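Local coordinates for SnoaL-like polyketide cyclase (Agrobacterium tumefaciens str. C58, PDB 3EHC), which is of unknown function but belongs to the SnoaL-like polyketide cyclase family of the NTF2 clan, whose cone-like fold usually encloses a pocket for small molecules, at residues D7-L10 with A11-D14; L48-D51 with F52-P56; V66-A69 with T70-A73. All blocks are in the same frame, centred on the assembly; numbering follows the deposited sequence.

Interaction 1 (D7-L10 with A11-D14)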
loop_
_atom_site.group_PDB
_atom_site.type_symbol
_atom_site.label_atom_id
_atom_site.label_comp_id
_atom_site.label_asym_id
_atom_site.label_seq_id
_atom_site.Cartn_x
_atom_site.Cartn_y
_atom_site.Cartn_z
ATOM N N ASP B 7 10.701 -8.309 -14.039
ATOM C CA ASP B 7 12.137 -8.410 -14.202
ATOM C C ASP B 7 12.815 -7.061 -14.112
ATOM O O ASP B 7 13.830 -6.952 -13.433
ATOM C CB ASP B 7 12.488 -9.093 -15.517
ATOM C CG ASP B 7 12.057 -10.528 -15.548
ATOM O OD1 ASP B 7 12.229 -11.228 -14.543
ATOM O OD2 ASP B 7 11.555 -10.969 -16.586
ATOM N N ILE B 8 12.260 -6.055 -14.806
ATOM C CA ILE B 8 12.776 -4.671 -14.784
ATOM C C ILE B 8 12.793 -4.152 -13.315
ATOM O O ILE B 8 13.799 -3.612 -12.844
ATOM C CB ILE B 8 11.954 -3.740 -15.712
ATOM C CG1 ILE B 8 11.955 -4.286 -17.153
ATOM C CG2 ILE B 8 12.514 -2.346 -15.676
ATOM C CD1 ILE B 8 10.908 -3.705 -18.068
ATOM N N TYR B 9 11.689 -4.387 -12.599
ATOM C CA TYR B 9 11.547 -3.953 -11.235
ATOM C C TYR B 9 12.562 -4.594 -10.287
ATOM O O TYR B 9 13.157 -3.896 -9.473
ATOM C CB TYR B 9 10.130 -4.230 -10.726
ATOM C CG TYR B 9 9.885 -3.626 -9.367
ATOM C CD1 TYR B 9 9.949 -2.244 -9.189
ATOM C CD2 TYR B 9 9.587 -4.424 -8.254
ATOM C CE1 TYR B 9 9.733 -1.670 -7.947
ATOM C CE2 TYR B 9 9.369 -3.852 -6.996
ATOM C CZ TYR B 9 9.438 -2.464 -6.859
ATOM O OH TYR B 9 9.213 -1.851 -5.650
ATOM N N LEU B 10 12.740 -5.912 -10.374
ATOM C CA LEU B 10 13.694 -6.594 -9.509
ATOM C C LEU B 10 15.135 -6.144 -9.817
ATOM O O LEU B 10 15.940 -6.055 -8.894
ATOM C CB LEU B 10 13.522 -8.117 -9.567
ATOM C CG LEU B 10 12.240 -8.720 -8.974
ATOM C CD1 LEU B 10 12.235 -10.225 -9.113
ATOM C CD2 LEU B 10 12.060 -8.371 -7.528
ATOM N N ALA B 11 15.431 -5.819 -11.087
ATOM C CA ALA B 11 16.730 -5.247 -11.479
ATOM C C ALA B 11 16.885 -3.835 -10.883
ATOM O O ALA B 11 17.954 -3.455 -10.441
ATOM C CB ALA B 11 16.889 -5.232 -13.010
ATOM N N TYR B 12 15.798 -3.070 -10.851
ATOM C CA TYR B 12 15.787 -1.733 -10.221
ATOM C C TYR B 12 16.096 -1.819 -8.729
ATOM O O TYR B 12 16.932 -1.067 -8.220
ATOM C CB TYR B 12 14.434 -1.033 -10.478
ATOM C CG TYR B 12 14.053 0.113 -9.554
ATOM C CD1 TYR B 12 14.692 1.339 -9.621
ATOM C CD2 TYR B 12 13.005 -0.025 -8.647
ATOM C CE1 TYR B 12 14.320 2.402 -8.781
ATOM C CE2 TYR B 12 12.642 1.007 -7.799
ATOM C CZ TYR B 12 13.294 2.227 -7.873
ATOM O OH TYR B 12 12.920 3.263 -7.016
ATOM N N LEU B 13 15.449 -2.761 -8.046
ATOM C CA LEU B 13 15.677 -2.970 -6.610
ATOM C C LEU B 13 17.100 -3.421 -6.346
ATOM O O LEU B 13 17.701 -3.013 -5.341
ATOM C CB LEU B 13 14.681 -3.984 -6.010
ATOM C CG LEU B 13 13.205 -3.600 -5.930
ATOM C CD1 LEU B 13 12.434 -4.652 -5.155
ATOM C CD2 LEU B 13 13.010 -2.200 -5.352
ATOM N N ASP B 14 17.631 -4.254 -7.246
ATOM C CA ASP B 14 19.023 -4.655 -7.157
ATOM C C ASP B 14 19.992 -3.488 -7.222
ATOM O O ASP B 14 20.944 -3.442 -6.456
ATOM C CB ASP B 14 19.404 -5.646 -8.247
ATOM C CG ASP B 14 19.848 -6.941 -7.672
ATOM O OD1 ASP B 14 18.940 -7.610 -7.106
ATOM O OD2 ASP B 14 21.080 -7.245 -7.746
HETATM O O HOH W 1 16.382 -7.207 -6.509
#

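Interaction 2 (L48-D51 with F52-P56)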
loop_
_atom_site.group_PDB
_atom_site.type_symbol
_atom_site.label_atom_id
_atom_site.label_comp_id
_atom_site.label_asym_id
_atom_site.label_seq_id
_atom_site.Cartn_x
_atom_site.Cartn_y
_atom_site.Cartn_z
ATOM N N LEU B 48 16.264 8.867 -2.720
ATOM C CA LEU B 48 16.915 7.598 -2.378
ATOM C C LEU B 48 18.252 7.801 -1.634
ATOM O O LEU B 48 18.552 7.040 -0.728
ATOM C CB LEU B 48 17.130 6.730 -3.620
ATOM C CG LEU B 48 15.923 6.395 -4.481
ATOM C CD1 LEU B 48 16.391 5.900 -5.869
ATOM C CD2 LEU B 48 15.052 5.366 -3.762
ATOM N N VAL B 49 19.042 8.802 -2.028
ATOM C CA VAL B 49 20.290 9.147 -1.335
ATOM C C VAL B 49 19.998 9.521 0.134
ATOM O O VAL B 49 20.753 9.173 1.048
ATOM C CB VAL B 49 21.048 10.309 -2.056
ATOM C CG1 VAL B 49 22.059 10.994 -1.135
ATOM C CG2 VAL B 49 21.754 9.791 -3.315
ATOM N N LYS B 50 18.904 10.240 0.351
ATOM C CA LYS B 50 18.495 10.653 1.694
ATOM C C LYS B 50 17.995 9.477 2.546
ATOM O O LYS B 50 18.323 9.387 3.737
ATOM C CB LYS B 50 17.366 11.699 1.637
ATOM C CG LYS B 50 17.141 12.465 2.970
ATOM C CD LYS B 50 15.654 12.690 3.279
ATOM C CE LYS B 50 15.443 13.635 4.462
ATOM N NZ LYS B 50 16.304 13.298 5.641
ATOM N N ASP B 51 17.208 8.590 1.926
ATOM C CA ASP B 51 16.744 7.350 2.563
ATOM C C ASP B 51 17.915 6.503 3.083
ATOM O O ASP B 51 17.840 5.978 4.193
ATOM C CB ASP B 51 15.901 6.484 1.591
ATOM C CG ASP B 51 14.551 7.116 1.198
ATOM O OD1 ASP B 51 14.185 8.219 1.702
ATOM O OD2 ASP B 51 13.847 6.479 0.358
ATOM N N PHE B 52 18.976 6.362 2.290
ATOM C CA PHE B 52 20.136 5.610 2.730
ATOM C C PHE B 52 20.935 6.356 3.796
ATOM O O PHE B 52 21.496 5.719 4.679
ATOM C CB PHE B 52 20.992 5.201 1.543
ATOM C CG PHE B 52 20.515 3.944 0.883
ATOM C CD1 PHE B 52 20.849 2.704 1.405
ATOM C CD2 PHE B 52 19.714 3.994 -0.245
ATOM C CE1 PHE B 52 20.403 1.536 0.783
ATOM C CE2 PHE B 52 19.282 2.835 -0.863
ATOM C CZ PHE B 52 19.630 1.615 -0.352
ATOM N N ALA B 53 20.981 7.692 3.726
ATOM C CA ALA B 53 21.674 8.483 4.758
ATOM C C ALA B 53 20.958 8.279 6.104
ATOM O O ALA B 53 21.583 8.088 7.152
ATOM C CB ALA B 53 21.689 9.980 4.386
ATOM N N ASP B 54 19.638 8.305 6.049
ATOM C CA ASP B 54 18.789 8.096 7.226
ATOM C C ASP B 54 18.707 6.649 7.751
ATOM O O ASP B 54 18.442 6.442 8.928
ATOM C CB ASP B 54 17.306 8.449 6.945
ATOM C CG ASP B 54 17.041 9.935 6.762
ATOM O OD1 ASP B 54 17.893 10.756 7.157
ATOM O OD2 ASP B 54 15.941 10.270 6.243
ATOM N N ILE B 55 18.839 5.661 6.867
ATOM C CA ILE B 55 18.766 4.218 7.220
ATOM C C ILE B 55 19.908 3.488 6.485
ATOM O O ILE B 55 19.689 2.906 5.412
ATOM C CB ILE B 55 17.387 3.540 6.863
ATOM C CG1 ILE B 55 16.195 4.373 7.340
ATOM C CG2 ILE B 55 17.310 2.102 7.442
ATOM C CD1 ILE B 55 14.843 3.835 6.926
ATOM N N PRO B 56 21.141 3.588 7.015
ATOM C CA PRO B 56 22.313 2.989 6.378
ATOM C C PRO B 56 22.163 1.520 5.964
ATOM O O PRO B 56 22.629 1.156 4.890
ATOM C CB PRO B 56 23.425 3.207 7.431
ATOM C CG PRO B 56 23.005 4.455 8.160
ATOM C CD PRO B 56 21.502 4.364 8.222
HETATM O O HOH W 2 14.116 8.700 4.732
#

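Interaction 3 (V66-A69 with T70-A73)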
loop_
_atom_site.group_PDB
_atom_site.type_symbol
_atom_site.label_atom_id
_atom_site.label_comp_id
_atom_site.label_asym_id
_atom_site.label_seq_id
_atom_site.Cartn_x
_atom_site.Cartn_y
_atom_site.Cartn_z
ATOM N N VAL B 66 2.504 -7.716 -8.060
ATOM C CA VAL B 66 1.396 -7.892 -8.985
ATOM C C VAL B 66 1.593 -6.904 -10.136
ATOM O O VAL B 66 1.804 -5.705 -9.923
ATOM C CB VAL B 66 0.021 -7.610 -8.369
ATOM C CG1 VAL B 66 -1.052 -8.196 -9.280
ATOM C CG2 VAL B 66 -0.117 -8.146 -6.936
ATOM N N SER B 67 1.524 -7.389 -11.359
ATOM C CA SER B 67 1.738 -6.503 -12.497
ATOM C C SER B 67 0.980 -6.904 -13.753
ATOM O O SER B 67 0.593 -8.071 -13.957
ATOM C CB SER B 67 3.239 -6.365 -12.800
ATOM O OG SER B 67 3.823 -7.621 -13.089
ATOM N N ASP B 68 0.787 -5.909 -14.609
ATOM C CA ASP B 68 0.240 -6.137 -15.947
ATOM C C ASP B 68 1.160 -5.470 -16.984
ATOM O O ASP B 68 2.369 -5.369 -16.764
ATOM C CB ASP B 68 -1.232 -5.709 -16.039
ATOM C CG ASP B 68 -1.463 -4.249 -15.676
ATOM O OD1 ASP B 68 -0.567 -3.416 -15.926
ATOM O OD2 ASP B 68 -2.559 -3.939 -15.139
ATOM N N ALA B 69 0.614 -5.032 -18.105
ATOM C CA ALA B 69 1.454 -4.500 -19.160
ATOM C C ALA B 69 2.100 -3.173 -18.746
ATOM O O ALA B 69 3.257 -2.925 -19.098
ATOM C CB ALA B 69 0.662 -4.339 -20.456
ATOM N N THR B 70 1.365 -2.333 -18.009
ATOM C CA THR B 70 1.818 -0.964 -17.741
ATOM C C THR B 70 2.053 -0.657 -16.280
ATOM O O THR B 70 2.675 0.356 -15.973
ATOM C CB THR B 70 0.849 0.101 -18.352
ATOM O OG1 THR B 70 -0.433 0.037 -17.714
ATOM C CG2 THR B 70 0.705 -0.108 -19.886
ATOM N N ARG B 71 1.578 -1.507 -15.375
ATOM C CA ARG B 71 1.616 -1.164 -13.958
ATOM C C ARG B 71 2.152 -2.294 -13.094
ATOM O O ARG B 71 2.004 -3.465 -13.425
ATOM C CB ARG B 71 0.221 -0.767 -13.496
ATOM C CG ARG B 71 -0.376 0.445 -14.200
ATOM C CD ARG B 71 -1.758 0.771 -13.624
ATOM N NE ARG B 71 -1.858 2.167 -13.178
ATOM C CZ ARG B 71 -2.497 3.143 -13.833
ATOM N NH1 ARG B 71 -3.123 2.901 -14.988
ATOM N NH2 ARG B 71 -2.498 4.383 -13.332
ATOM N N LEU B 72 2.779 -1.918 -11.983
ATOM C CA LEU B 72 3.260 -2.899 -10.992
ATOM C C LEU B 72 2.926 -2.396 -9.587
ATOM O O LEU B 72 3.077 -1.201 -9.298
ATOM C CB LEU B 72 4.772 -3.196 -11.154
ATOM C CG LEU B 72 5.453 -4.180 -10.186
ATOM C CD1 LEU B 72 6.564 -4.935 -10.856
ATOM C CD2 LEU B 72 5.985 -3.437 -8.914
ATOM N N ALA B 73 2.418 -3.304 -8.752
ATOM C CA ALA B 73 2.195 -3.039 -7.335
ATOM C C ALA B 73 3.121 -3.967 -6.540
ATOM O O ALA B 73 3.170 -5.186 -6.809
ATOM C CB ALA B 73 0.752 -3.294 -6.989
#

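Interaction 1 (D7-L10 with A11-D14)
Y9 lays its ring against both Y12 and L13, three and four residues further along helix 5-17, the N-terminal helix of an NTF2-like fold. The helix rests one flank on the curved sheet, and Y9 is buried on that flank, with L13 beside it. Its CB leaves away from the next turn, but with CG anti to the backbone N (chi1 -172°) the ring swings forward again toward the turn of Y12 and L13. Along the ring, CD1 and CE1 face Y12, the closest approach being Y9 CE1 to Y12 CD2 at 3.7 Å. Y9 CE1 meets the edge of the Y12 ring, near that ring's plane; the two rings are oblique, their planes 36° apart. The other half of the Y9 ring belongs to L13. CG of L13 sits over one face in a CH-pi contact, 4.2 Å from the Y9 ring centroid, and CD1 of L13 comes within 3.7 Å of Y9 CE2. L13 CD2 reaches out along CZ to the hydroxyl. At the tip, Y9 OH hydrogen-bonds to Y104 OH, while the Y12 hydroxyl pairs with that of Y44, so both buried phenols are satisfied. The Y9 side chain also packs on L72, A74 and L76 of strand 71-80.

Beneath the side chains run the ordinary i to i+4 bonds, such as L13 N to Y9 O at 2.9 Å. On the outer flank, L10 O accepts D14 N and also a water, which donates a second bond to D14 OD1 at 2.7 Å.

Interaction 2 (L48-D51 with F52-P56)
K50 and D54, one helical turn apart, join in a salt bridge on the outer side of the chain, while F52 turns into the protein. On the buried side the fit is close: the F52 ring lies with its edge toward the backbone, CD2 coming 3.3 Å from L48 O, near the ring plane. That same carbonyl takes the F52 N-H at 3.1 Å. Further in, the F52 side chain packs on Q19, F21 and L58 from loops. This is the C-terminal turn of helix 40-54, a helix of the NTF2-like fold, and its regular bonding runs through D54 N to K50 O (2.9 Å). I55 then leaves helical geometry, yet its N still reaches D51 O, with a more bent angle of 135° at the hydrogen.

The polar side is looser. K50 sets out with CG opposite its own N (chi1 -164°), then bends at chi2 and again at chi4, which brings the ammonium back to the D54 carboxylate. NZ meets the syn lone pair of OD2 at 3.1 Å; its bond to OD1 of D54 is weak, at 3.4 Å. The lysine probably eases the repulsion between D54 and the nearby D51. OD2 is also gripped by a water, which donates to it and to D51 OD1, bridging two acids whose nearer oxygens, D51 OD1 and D54 OD2, stand 5.3 Å apart.

Interaction 3 (V66-A69 with T70-A73)
The tight turn of the beta hairpin 62-67/71-80, whose first strand is outermost in the curved NTF2-like sheet of this chain, is braced by one aspartate oxygen, D68 OD1. D68 points its carboxylate back across the turn: CG lies between the backbone N and the carbonyl carbon (chi1 57°), and from there OD1 receives two main-chain N-H groups, R71 N at 2.9 Å and T70 N at 3.0 Å. The bond from T70 N, two residues on, closes an Asx turn at the hairpin end. The two donors come from opposite faces of the carboxylate plane. R71 N arrives nearly along the C-O axis, whereas T70 N approaches on the anti side, 25° out of plane. Two N-H groups of the turn are thus satisfied by a single side-chain atom. The main chain of D68 bonds R71 in return, D68 N donating to R71 O at 3.0 Å.

Beyond the turn the strands settle into antiparallel pairing. V66 and A73 form a hydrogen-bonded pair, A73 N to V66 O measuring 2.7 Å and the return bond, V66 N to A73 O, being almost straight at 170°. Next to it S67 and L72 make a non-hydrogen-bonded pair on the face that meets helix 5-17. There L72 packs on N6 and Y9, and S67 OG hydrogen-bonds to N6 OD1. The opposite face, with V66 and A73, looks to the second subunit: V66 packs on F103 of that subunit and A73 on its own counterpart there. Within the S67-L72 pair the side chains lie close, S67 CB standing 3.9 Å from L72 CB.

Along the chain the three contacts follow in series: interaction 1 on helix 5-17, interaction 2 at the end of helix 40-54, interaction 3 in the turn between strands 62-67 and 71-80. Interactions 1 and 3 touch, their centres about 13 Å apart, where Y9 CB lies 3.6 Å from L72 CD1; this seats the first helix on the hairpin. Interactions 1 and 2 lie about 19 Å apart between centres and do not touch, although their nearest atoms approach to about 4 Å. Interactions 2 and 3 stand on opposite sides of the chain's centre, about 27 Å between centres. The hairpin's other face meets the second subunit, so helix packing and dimer contact share one sheet.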